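Local structure of trans-4-hydroxy-L-proline dehydratase (Clostridioides difficile 70-100-2010, 6VXC) at residues I476-L479 with Y485-I488; A166-E171 with K491-E496; I575-D580 with G676-G681; L479-G484 with E507-A512. The protein catalyses, as a glycyl radical enzyme, the dehydration of trans-4-hydroxy-L-proline to (S)-1-pyrroline-5-carboxylate in the anaerobic breakdown of hydroxyproline. All coordinates share one frame; numbering follows the deposited sequence.

Interaction 1. Residues I476-L479 with Y485-I488; sequences ILEL and YDPI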
loop_
_atom_site.group_PDB
_atom_site.type_symbol
_atom_site.label_atom_id
_atom_site.label_comp_id
_atom_site.label_asym_id
_atom_site.label_seq_id
_atom_site.Cartn_x
_atom_site.Cartn_y
_atom_site.Cartn_z
ATOM N N ILE A 476 -16.332 16.774 3.485
ATOM C CA ILE A 476 -17.630 16.773 2.825
ATOM C C ILE A 476 -18.708 17.280 3.778
ATOM O O ILE A 476 -19.613 18.017 3.367
ATOM C CB ILE A 476 -17.944 15.374 2.269
ATOM C CG1 ILE A 476 -16.962 15.060 1.124
ATOM C CG2 ILE A 476 -19.415 15.268 1.823
ATOM C CD1 ILE A 476 -17.097 13.658 0.554
ATOM N N LEU A 477 -18.628 16.920 5.067
ATOM C CA LEU A 477 -19.543 17.532 6.028
ATOM C C LEU A 477 -19.282 19.032 6.133
ATOM O O LEU A 477 -20.223 19.828 6.193
ATOM C CB LEU A 477 -19.431 16.866 7.408
ATOM C CG LEU A 477 -20.327 17.460 8.519
ATOM C CD1 LEU A 477 -21.814 17.326 8.194
ATOM C CD2 LEU A 477 -20.047 16.817 9.865
ATOM N N GLU A 478 -18.010 19.435 6.119
ATOM C CA GLU A 478 -17.708 20.860 6.181
ATOM C C GLU A 478 -18.365 21.610 5.030
ATOM O O GLU A 478 -19.032 22.627 5.250
ATOM C CB GLU A 478 -16.192 21.081 6.174
ATOM C CG GLU A 478 -15.756 22.544 6.321
ATOM C CD GLU A 478 -14.241 22.695 6.459
ATOM O OE1 GLU A 478 -13.513 22.426 5.486
ATOM O OE2 GLU A 478 -13.776 23.074 7.554
ATOM N N LEU A 479 -18.264 21.072 3.811
ATOM C CA LEU A 479 -18.945 21.683 2.673
ATOM C C LEU A 479 -20.444 21.747 2.909
ATOM O O LEU A 479 -21.069 22.771 2.628
ATOM C CB LEU A 479 -18.650 20.909 1.379
ATOM C CG LEU A 479 -17.235 20.834 0.787
ATOM C CD1 LEU A 479 -17.274 20.124 -0.575
ATOM C CD2 LEU A 479 -16.581 22.205 0.667
ATOM N N TYR A 485 -19.629 25.799 0.040
ATOM C CA TYR A 485 -18.483 26.688 0.093
ATOM C C TYR A 485 -17.417 26.086 0.995
ATOM O O TYR A 485 -17.722 25.532 2.050
ATOM C CB TYR A 485 -18.927 28.059 0.607
ATOM C CG TYR A 485 -17.860 29.117 0.696
ATOM C CD1 TYR A 485 -17.393 29.754 -0.446
ATOM C CD2 TYR A 485 -17.360 29.523 1.922
ATOM C CE1 TYR A 485 -16.440 30.741 -0.369
ATOM C CE2 TYR A 485 -16.409 30.515 2.008
ATOM C CZ TYR A 485 -15.959 31.116 0.858
ATOM O OH TYR A 485 -15.013 32.099 0.936
ATOM N N ASP A 486 -16.171 26.178 0.565
ATOM C CA ASP A 486 -15.058 25.690 1.362
ATOM C C ASP A 486 -14.463 26.851 2.150
ATOM O O ASP A 486 -13.859 27.746 1.547
ATOM C CB ASP A 486 -14.010 25.045 0.457
ATOM C CG ASP A 486 -12.748 24.668 1.188
ATOM O OD1 ASP A 486 -12.772 24.620 2.426
ATOM O OD2 ASP A 486 -11.727 24.435 0.502
ATOM N N PRO A 487 -14.587 26.876 3.480
ATOM C CA PRO A 487 -14.081 28.022 4.242
ATOM C C PRO A 487 -12.576 28.179 4.175
ATOM O O PRO A 487 -12.071 29.253 4.517
ATOM C CB PRO A 487 -14.527 27.716 5.682
ATOM C CG PRO A 487 -15.421 26.533 5.594
ATOM C CD PRO A 487 -15.073 25.808 4.361
ATOM N N ILE A 488 -11.843 27.137 3.788
ATOM C CA ILE A 488 -10.386 27.189 3.759
ATOM C C ILE A 488 -9.881 27.688 2.405
ATOM O O ILE A 488 -9.149 28.679 2.335
ATOM C CB ILE A 488 -9.777 25.817 4.115
ATOM C CG1 ILE A 488 -10.313 25.326 5.460
ATOM C CG2 ILE A 488 -8.255 25.889 4.124
ATOM C CD1 ILE A 488 -10.107 26.295 6.622
#

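Interaction 2. Residues A166-E171 with K491-E496; sequences AGMFTE and KQIGIE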
loop_
_atom_site.group_PDB
_atom_site.type_symbol
_atom_site.label_atom_id
_atom_site.label_comp_id
_atom_site.label_asym_id
_atom_site.label_seq_id
_atom_site.Cartn_x
_atom_site.Cartn_y
_atom_site.Cartn_z
ATOM N N ALA A 166 -8.311 21.660 -3.327
ATOM C CA ALA A 166 -8.846 21.973 -2.004
ATOM C C ALA A 166 -8.670 20.853 -0.980
ATOM O O ALA A 166 -9.015 21.047 0.187
ATOM C CB ALA A 166 -10.334 22.299 -2.113
ATOM N N GLY A 167 -8.172 19.694 -1.377
ATOM C CA GLY A 167 -8.024 18.597 -0.446
ATOM C C GLY A 167 -9.279 17.789 -0.204
ATOM O O GLY A 167 -9.363 17.117 0.824
ATOM N N MET A 168 -10.253 17.815 -1.130
ATOM C CA MET A 168 -11.416 16.941 -1.014
ATOM C C MET A 168 -11.042 15.479 -1.249
ATOM O O MET A 168 -11.708 14.575 -0.738
ATOM C CB MET A 168 -12.512 17.346 -2.015
ATOM C CG MET A 168 -13.061 18.760 -1.863
ATOM S SD MET A 168 -13.542 19.148 -0.148
ATOM C CE MET A 168 -14.736 17.853 0.242
ATOM N N PHE A 169 -10.044 15.228 -2.079
ATOM C CA PHE A 169 -9.637 13.862 -2.372
ATOM C C PHE A 169 -8.245 13.918 -2.981
ATOM O O PHE A 169 -7.735 14.994 -3.291
ATOM C CB PHE A 169 -10.653 13.153 -3.278
ATOM C CG PHE A 169 -10.926 13.850 -4.609
ATOM C CD1 PHE A 169 -10.006 13.784 -5.652
ATOM C CD2 PHE A 169 -12.125 14.512 -4.831
ATOM C CE1 PHE A 169 -10.275 14.389 -6.897
ATOM C CE2 PHE A 169 -12.404 15.132 -6.068
ATOM C CZ PHE A 169 -11.472 15.070 -7.101
ATOM N N THR A 170 -7.622 12.751 -3.127
ATOM C CA THR A 170 -6.319 12.661 -3.776
ATOM C C THR A 170 -6.455 11.817 -5.039
ATOM O O THR A 170 -7.516 11.268 -5.325
ATOM C CB THR A 170 -5.241 12.064 -2.851
ATOM O OG1 THR A 170 -5.486 10.661 -2.686
ATOM C CG2 THR A 170 -5.216 12.749 -1.463
ATOM N N GLU A 171 -5.360 11.705 -5.785
ATOM C CA GLU A 171 -5.333 10.991 -7.062
ATOM C C GLU A 171 -4.105 10.085 -7.125
ATOM O O GLU A 171 -2.979 10.568 -7.258
ATOM C CB GLU A 171 -5.325 11.966 -8.241
ATOM C CG GLU A 171 -5.166 11.244 -9.566
ATOM C CD GLU A 171 -6.103 10.067 -9.693
ATOM O OE1 GLU A 171 -7.315 10.255 -9.479
ATOM O OE2 GLU A 171 -5.640 8.958 -10.002
ATOM N N LYS A 491 -13.438 28.986 -1.809
ATOM C CA LYS A 491 -14.028 28.755 -3.117
ATOM C C LYS A 491 -15.272 27.897 -2.969
ATOM O O LYS A 491 -15.433 27.161 -1.986
ATOM C CB LYS A 491 -13.057 28.062 -4.078
ATOM C CG LYS A 491 -11.778 28.824 -4.301
ATOM C CD LYS A 491 -11.155 28.513 -5.661
ATOM C CE LYS A 491 -10.990 27.042 -5.925
ATOM N NZ LYS A 491 -10.142 26.785 -7.146
ATOM N N GLN A 492 -16.146 27.994 -3.970
ATOM C CA GLN A 492 -17.304 27.111 -4.085
ATOM C C GLN A 492 -16.826 25.778 -4.653
ATOM O O GLN A 492 -16.615 25.644 -5.857
ATOM C CB GLN A 492 -18.369 27.739 -4.978
ATOM C CG GLN A 492 -19.678 26.961 -5.022
ATOM C CD GLN A 492 -20.455 27.026 -3.711
ATOM O OE1 GLN A 492 -20.130 27.803 -2.820
ATOM N NE2 GLN A 492 -21.469 26.193 -3.585
ATOM N N ILE A 493 -16.702 24.771 -3.794
ATOM C CA ILE A 493 -16.170 23.470 -4.182
ATOM C C ILE A 493 -17.284 22.452 -4.388
ATOM O O ILE A 493 -17.230 21.656 -5.323
ATOM C CB ILE A 493 -15.141 22.979 -3.131
ATOM C CG1 ILE A 493 -13.935 23.934 -3.075
ATOM C CG2 ILE A 493 -14.734 21.514 -3.359
ATOM C CD1 ILE A 493 -13.204 24.057 -4.395
ATOM N N GLY A 494 -18.311 22.494 -3.552
ATOM C CA GLY A 494 -19.443 21.597 -3.638
ATOM C C GLY A 494 -20.658 22.236 -4.283
ATOM O O GLY A 494 -20.554 23.203 -5.044
ATOM N N ILE A 495 -21.827 21.673 -3.986
ATOM C CA ILE A 495 -23.099 22.140 -4.535
ATOM C C ILE A 495 -23.896 22.846 -3.437
ATOM O O ILE A 495 -23.575 22.757 -2.257
ATOM C CB ILE A 495 -23.921 20.992 -5.151
ATOM C CG1 ILE A 495 -24.057 19.831 -4.162
ATOM C CG2 ILE A 495 -23.260 20.508 -6.432
ATOM C CD1 ILE A 495 -25.049 18.762 -4.571
ATOM N N GLU A 496 -24.959 23.547 -3.842
ATOM C CA GLU A 496 -25.814 24.285 -2.901
ATOM C C GLU A 496 -26.885 23.359 -2.344
ATOM O O GLU A 496 -27.943 23.187 -2.936
ATOM C CB GLU A 496 -26.452 25.496 -3.570
ATOM C CG GLU A 496 -25.497 26.643 -3.832
ATOM C CD GLU A 496 -26.171 27.843 -4.510
ATOM O OE1 GLU A 496 -27.421 27.948 -4.468
ATOM O OE2 GLU A 496 -25.435 28.678 -5.083
#

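Interaction 3. Residues I575-D580 with G676-G681; sequences IGTITD and GASPNG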
loop_
_atom_site.group_PDB
_atom_site.type_symbol
_atom_site.label_atom_id
_atom_site.label_comp_id
_atom_site.label_asym_id
_atom_site.label_seq_id
_atom_site.Cartn_x
_atom_site.Cartn_y
_atom_site.Cartn_z
ATOM N N ILE A 575 -13.729 8.370 9.336
ATOM C CA ILE A 575 -15.051 7.954 9.791
ATOM C C ILE A 575 -15.273 8.339 11.263
ATOM O O ILE A 575 -16.377 8.709 11.650
ATOM C CB ILE A 575 -15.254 6.447 9.504
ATOM C CG1 ILE A 575 -16.679 5.984 9.835
ATOM C CG2 ILE A 575 -14.178 5.583 10.192
ATOM C CD1 ILE A 575 -17.769 6.666 8.995
ATOM N N GLY A 576 -14.236 8.266 12.101
ATOM C CA GLY A 576 -14.399 8.670 13.494
ATOM C C GLY A 576 -14.705 10.152 13.640
ATOM O O GLY A 576 -15.623 10.552 14.368
ATOM N N THR A 577 -13.923 10.988 12.965
ATOM C CA THR A 577 -14.141 12.428 13.028
ATOM C C THR A 577 -15.561 12.776 12.584
ATOM O O THR A 577 -16.295 13.464 13.301
ATOM C CB THR A 577 -13.107 13.144 12.150
ATOM O OG1 THR A 577 -11.795 12.913 12.664
ATOM C CG2 THR A 577 -13.365 14.659 12.091
ATOM N N ILE A 578 -15.998 12.239 11.441
ATOM C CA ILE A 578 -17.302 12.676 10.950
ATOM C C ILE A 578 -18.430 12.067 11.765
ATOM O O ILE A 578 -19.450 12.725 11.988
ATOM C CB ILE A 578 -17.484 12.410 9.443
ATOM C CG1 ILE A 578 -18.859 12.977 9.025
ATOM C CG2 ILE A 578 -17.335 10.937 9.093
ATOM C CD1 ILE A 578 -19.133 12.922 7.611
ATOM N N THR A 579 -18.263 10.828 12.240
ATOM C CA THR A 579 -19.243 10.237 13.143
ATOM C C THR A 579 -19.446 11.115 14.370
ATOM O O THR A 579 -20.580 11.446 14.733
ATOM C CB THR A 579 -18.801 8.838 13.598
ATOM O OG1 THR A 579 -18.804 7.928 12.500
ATOM C CG2 THR A 579 -19.750 8.336 14.653
ATOM N N ASP A 580 -18.346 11.480 15.037
ATOM C CA ASP A 580 -18.477 12.308 16.228
ATOM C C ASP A 580 -19.033 13.691 15.893
ATOM O O ASP A 580 -19.754 14.273 16.706
ATOM C CB ASP A 580 -17.138 12.417 16.956
ATOM C CG ASP A 580 -16.743 11.120 17.691
ATOM O OD1 ASP A 580 -17.544 10.173 17.751
ATOM O OD2 ASP A 580 -15.615 11.058 18.225
ATOM N N GLY A 676 -11.221 23.237 8.432
ATOM C CA GLY A 676 -11.456 24.047 9.607
ATOM C C GLY A 676 -11.848 23.193 10.794
ATOM O O GLY A 676 -11.811 21.963 10.762
ATOM N N ALA A 677 -12.247 23.874 11.863
ATOM C CA ALA A 677 -12.748 23.176 13.033
ATOM C C ALA A 677 -13.991 22.388 12.657
ATOM O O ALA A 677 -14.730 22.756 11.744
ATOM C CB ALA A 677 -13.062 24.163 14.153
ATOM N N SER A 678 -14.210 21.281 13.347
ATOM C CA SER A 678 -15.370 20.446 13.091
ATOM C C SER A 678 -16.252 20.351 14.326
ATOM O O SER A 678 -15.803 20.624 15.448
ATOM C CB SER A 678 -14.968 19.035 12.616
ATOM O OG SER A 678 -13.896 18.465 13.340
ATOM N N PRO A 679 -17.530 19.991 14.142
ATOM C CA PRO A 679 -18.496 20.029 15.257
ATOM C C PRO A 679 -18.150 19.130 16.437
ATOM O O PRO A 679 -18.711 19.325 17.518
ATOM C CB PRO A 679 -19.808 19.568 14.593
ATOM C CG PRO A 679 -19.644 19.957 13.169
ATOM C CD PRO A 679 -18.190 19.771 12.847
ATOM N N ASN A 680 -17.295 18.124 16.267
ATOM C CA ASN A 680 -16.980 17.253 17.396
ATOM C C ASN A 680 -16.034 17.903 18.395
ATOM O O ASN A 680 -15.806 17.331 19.465
ATOM C CB ASN A 680 -16.365 15.942 16.912
ATOM C CG ASN A 680 -15.027 16.151 16.243
ATOM O OD1 ASN A 680 -14.827 17.140 15.541
ATOM N ND2 ASN A 680 -14.098 15.233 16.463
ATOM N N GLY A 681 -15.496 19.081 18.084
ATOM C CA GLY A 681 -14.541 19.743 18.944
ATOM C C GLY A 681 -13.115 19.703 18.440
ATOM O O GLY A 681 -12.251 20.344 19.042
HETATM O O HOH W 1 -14.663 13.661 18.823
#

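Interaction 4. Residues L479-G484 with E507-A512; sequences LTLNNG and EELFEA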
loop_
_atom_site.group_PDB
_atom_site.type_symbol
_atom_site.label_atom_id
_atom_site.label_comp_id
_atom_site.label_asym_id
_atom_site.label_seq_id
_atom_site.Cartn_x
_atom_site.Cartn_y
_atom_site.Cartn_z
ATOM N N LEU A 479 -18.264 21.072 3.811
ATOM C CA LEU A 479 -18.945 21.683 2.673
ATOM C C LEU A 479 -20.444 21.747 2.909
ATOM O O LEU A 479 -21.069 22.771 2.628
ATOM C CB LEU A 479 -18.650 20.909 1.379
ATOM C CG LEU A 479 -17.235 20.834 0.787
ATOM C CD1 LEU A 479 -17.274 20.124 -0.575
ATOM C CD2 LEU A 479 -16.581 22.205 0.667
ATOM N N THR A 480 -21.031 20.662 3.426
ATOM C CA THR A 480 -22.458 20.638 3.749
ATOM C C THR A 480 -22.834 21.776 4.688
ATOM O O THR A 480 -23.863 22.433 4.501
ATOM C CB THR A 480 -22.839 19.292 4.390
ATOM O OG1 THR A 480 -22.440 18.214 3.545
ATOM C CG2 THR A 480 -24.357 19.201 4.655
ATOM N N LEU A 481 -22.050 21.973 5.754
ATOM C CA LEU A 481 -22.339 23.015 6.731
ATOM C C LEU A 481 -22.097 24.421 6.191
ATOM O O LEU A 481 -22.471 25.386 6.856
ATOM C CB LEU A 481 -21.523 22.783 8.007
ATOM C CG LEU A 481 -21.843 21.478 8.753
ATOM C CD1 LEU A 481 -20.924 21.284 9.945
ATOM C CD2 LEU A 481 -23.279 21.460 9.201
ATOM N N ASN A 482 -21.481 24.553 5.012
ATOM C CA ASN A 482 -21.201 25.837 4.383
ATOM C C ASN A 482 -21.870 25.968 3.013
ATOM O O ASN A 482 -21.469 26.814 2.214
ATOM C CB ASN A 482 -19.689 26.039 4.265
ATOM C CG ASN A 482 -19.030 26.375 5.607
ATOM O OD1 ASN A 482 -18.934 27.539 5.982
ATOM N ND2 ASN A 482 -18.591 25.351 6.335
ATOM N N ASN A 483 -22.890 25.155 2.734
ATOM C CA ASN A 483 -23.670 25.260 1.501
ATOM C C ASN A 483 -22.774 25.134 0.271
ATOM O O ASN A 483 -22.918 25.866 -0.709
ATOM C CB ASN A 483 -24.468 26.568 1.489
ATOM C CG ASN A 483 -25.614 26.573 0.494
ATOM O OD1 ASN A 483 -26.092 25.533 0.041
ATOM N ND2 ASN A 483 -26.119 27.766 0.214
ATOM N N GLY A 484 -21.830 24.201 0.330
ATOM C CA GLY A 484 -20.939 23.927 -0.775
ATOM C C GLY A 484 -19.698 24.781 -0.802
ATOM O O GLY A 484 -18.804 24.523 -1.611
ATOM N N GLU A 507 -32.433 14.567 10.062
ATOM C CA GLU A 507 -32.605 13.874 8.787
ATOM C C GLU A 507 -32.399 14.816 7.610
ATOM O O GLU A 507 -31.830 14.431 6.584
ATOM C CB GLU A 507 -33.988 13.224 8.698
ATOM C CG GLU A 507 -34.189 12.003 9.615
ATOM C CD GLU A 507 -34.372 12.364 11.103
ATOM O OE1 GLU A 507 -34.598 13.556 11.414
ATOM O OE2 GLU A 507 -34.291 11.450 11.954
ATOM N N GLU A 508 -32.847 16.058 7.744
ATOM C CA GLU A 508 -32.631 17.023 6.681
ATOM C C GLU A 508 -31.149 17.319 6.503
ATOM O O GLU A 508 -30.665 17.401 5.368
ATOM C CB GLU A 508 -33.403 18.298 6.982
ATOM C CG GLU A 508 -33.820 19.025 5.774
ATOM C CD GLU A 508 -34.553 20.303 6.097
ATOM O OE1 GLU A 508 -34.474 21.223 5.254
ATOM O OE2 GLU A 508 -35.191 20.378 7.173
ATOM N N LEU A 509 -30.411 17.490 7.608
ATOM C CA LEU A 509 -28.967 17.696 7.504
ATOM C C LEU A 509 -28.271 16.490 6.874
ATOM O O LEU A 509 -27.406 16.646 6.014
ATOM C CB LEU A 509 -28.370 17.987 8.878
ATOM C CG LEU A 509 -26.840 17.935 8.934
ATOM C CD1 LEU A 509 -26.177 19.064 8.137
ATOM C CD2 LEU A 509 -26.365 17.910 10.367
ATOM N N PHE A 510 -28.621 15.279 7.303
ATOM C CA PHE A 510 -27.940 14.098 6.782
ATOM C C PHE A 510 -28.226 13.888 5.301
ATOM O O PHE A 510 -27.358 13.409 4.573
ATOM C CB PHE A 510 -28.324 12.848 7.569
ATOM C CG PHE A 510 -27.458 11.638 7.251
ATOM C CD1 PHE A 510 -26.085 11.670 7.468
ATOM C CD2 PHE A 510 -28.024 10.473 6.748
ATOM C CE1 PHE A 510 -25.275 10.557 7.173
ATOM C CE2 PHE A 510 -27.227 9.364 6.459
ATOM C CZ PHE A 510 -25.853 9.410 6.674
ATOM N N GLU A 511 -29.432 14.227 4.847
ATOM C CA GLU A 511 -29.735 14.176 3.419
ATOM C C GLU A 511 -28.875 15.156 2.632
ATOM O O GLU A 511 -28.380 14.822 1.556
ATOM C CB GLU A 511 -31.220 14.460 3.195
ATOM C CG GLU A 511 -31.576 14.848 1.766
ATOM C CD GLU A 511 -33.009 15.392 1.652
ATOM O OE1 GLU A 511 -33.956 14.577 1.672
ATOM O OE2 GLU A 511 -33.192 16.636 1.575
ATOM N N ALA A 512 -28.685 16.370 3.155
ATOM C CA ALA A 512 -27.800 17.334 2.505
ATOM C C ALA A 512 -26.368 16.810 2.427
ATOM O O ALA A 512 -25.699 16.955 1.397
ATOM C CB ALA A 512 -27.836 18.673 3.253
#

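Interaction 1. Residues I476-L479 with Y485-I488
Glu478 swings its CG anti to the backbone N (chi1 -176°) and runs extended beyond it, which carries the carboxylate from the helix over to Pro487 and Asp486. Leu479 has its CG anti to the carbonyl carbon (chi1 -65°), which brings CD2 near the chain at Tyr485 and Asp486. The aliphatic part of Glu478 lies against the proline ring, the two side chains coming from opposite directions. Its CD is 3.8 Å from Pro487 CD, and its CG touches the same ring carbon. Leu479 CD2 sits 3.8 Å from both Tyr485 O and Asp486 CB. Tyr485 directs its own side chain away from the helix, so its backbone makes the contact. The chain leaves helix 473-481 and, after a short connection, passes across it near its C-terminal end. Residues 485-486 pair weakly with 491-492 as a small antiparallel hairpin. An Asx turn begins its connection: Ile488 N donates to Asp486 OD1 over 3.0 Å, from well above the carboxylate plane. Glu478 OE1 also comes within 4.3 Å of Ile488 CG1. Glu478 OE1 and Asp486 OD1 are only 3.8 Å apart, with their carboxylate planes 28° from each other. Lys475 NZ forms a salt bridge with each of these oxygens, which probably offsets the repulsion. The second oxygens are held separately. Glu478 OE2 accepts from Gly676 N, and Asp486 OD2 is hydrogen-bonded to Ser489 OG.

Interaction 2. Residues A166-E171 with K491-E496
The CA atoms of Ala166 and Ile493, 7.8 Å apart, are the nearest pair across the two segments, so side chains alone bridge the gap. Helix 158-166 ends here in a Schellman motif. Gly167 is the first residue past the helix and has positive phi (82°), a conformation in which a CB would press on the preceding carbonyl O. The chain then continues as a loop through Met168. On the other side, residues 491-492 form the second strand of a small hairpin, and the chain bends out of it at Ile493. Ile493 reaches across with two branches. Its CG1 arm lies anti to the carbonyl carbon (chi1 -63°) and goes to Ala166, with CD1 4.1 Å from Ala166 CB. Its CG2 branch goes to Met168 instead and meets Met168 CG at 3.6 Å. Met168 SD is farther from the same methyl, at 4.2 Å. The methionine chain is bent at both chi2 and chi3, which curls the end back, so that CG and SD, not CE, face the isoleucine. Much of the surroundings is apolar too: Leu479 of helix 473-481 touches both Met168 and Ile493, Met520 of helix 506-538 packs on Met168, and Ala162 of helix 158-166 adds to the cover of Ile493. Met168 is also tied to Asn472 by a backbone hydrogen bond. All three touching residues are buried and meet through carbon and sulfur, so this contact between the helix end and the hairpin exit rests on van der Waals packing and the exclusion of water.

Interaction 3. Residues I575-D580 with G676-G681
Asp580 and Asn680 meet first through carbon: Asp580 CB lies 3.6 Å from Asn680 CB, where the CA atoms of the two segments come nearest. A looser van der Waals touch sets the methyl CG2 of Thr577 4.0 Å from the hydroxyl oxygen Ser678 OG. Nearly one helical turn separates Thr577 from Asp580, and both line the side of helix 575-591 that receives the loop. The polar link across the contact is a water. It donates to Asp580 OD2 at 2.8 Å and accepts from Asn680 ND2 at 2.9 Å. The loop itself is a type I beta turn from Ser678 to Gly681, closed by Gly681 N donating to Ser678 O. A side-chain bond braces the turn from within. Ser678 OG donates to Asn680 OD1 over 2.7 Å, 17° out of the carbonyl plane. Both side chains adopt the crowded position between backbone N and carbonyl carbon, with Asn680 at chi1 65°. This sets the Asn680 amide over the turn, and the bond from Ser678 OG fixes its rotation, with ND2 facing the water. Asn680 ND2 also makes a weak hydrogen bond to Glu695 OE2, and Ser678 OG takes a bond from Arg682 NH1. The remaining polar ends are engaged outside. Thr577 OG1 bonds to Glu695 OE2 and Ser689 N, while Asp580 OD1 accepts from Tyr625 N.

Interaction 4. Residues L479-G484 with E507-A512
Helix-to-helix packing joins the C-terminal end of helix 473-481 to the early part of helix 506-538, with Thr480 and Leu481 meeting Leu509 and Ala512. Thr480 contributes its methyl. CG2 stands 3.8 Å from Ala512 CB and 3.9 Å from Leu509 CD1, so it lies against two residues spaced almost one helical turn apart. With OG1 anti to the carbonyl carbon (chi1 -55°), the hydroxyl is turned back to its own helix and bonds to Ile476 O. The polar group is thus satisfied away from the apolar contact. Leu481 sends CD2 to the same Leu509 methyl, at 3.9 Å from CD1, with the two leucine side chains crossing at a slant. Just beyond these residues the first helix stops in a Schellman motif. Gly484 N donates to Leu479 O over 2.8 Å, and a weak bond runs from Asn483 N to Thr480 O. Asn483 is the C-prime residue and has positive phi (57°). Leu479 O also accepts from Asn482 N. Helix 575-591 lies alongside both partners: Ile585 touches Leu481 and Leu509, and Leu582 also packs on Leu509. Phe513 and Gln516, further along helix 506-538, extend the contact at Thr480.

Helix 473-481 and the chain just after it tie the four contacts together. Interactions 1 and 4 share Leu479, with centres about 10 Å apart. Interactions 1 and 2 have centres about 8 Å apart and meet in the hairpin, where Asp486 N probably bonds to Lys491 O (2.8 Å). Interaction 2 joins interaction 4 through Gly484 O, which probably accepts from Ile493 N and Gly494 N. Interaction 3, its centre about 13 Å from that of interaction 1, touches interaction 4 where Pro679 CG lies 3.7 Å from Leu481 CD1. Interactions 2 and 3 stay about 9 Å apart at their nearest atoms. All four lie away from the probable active-site residues Cys454 and Glu456 and from the glycyl radical position Gly785.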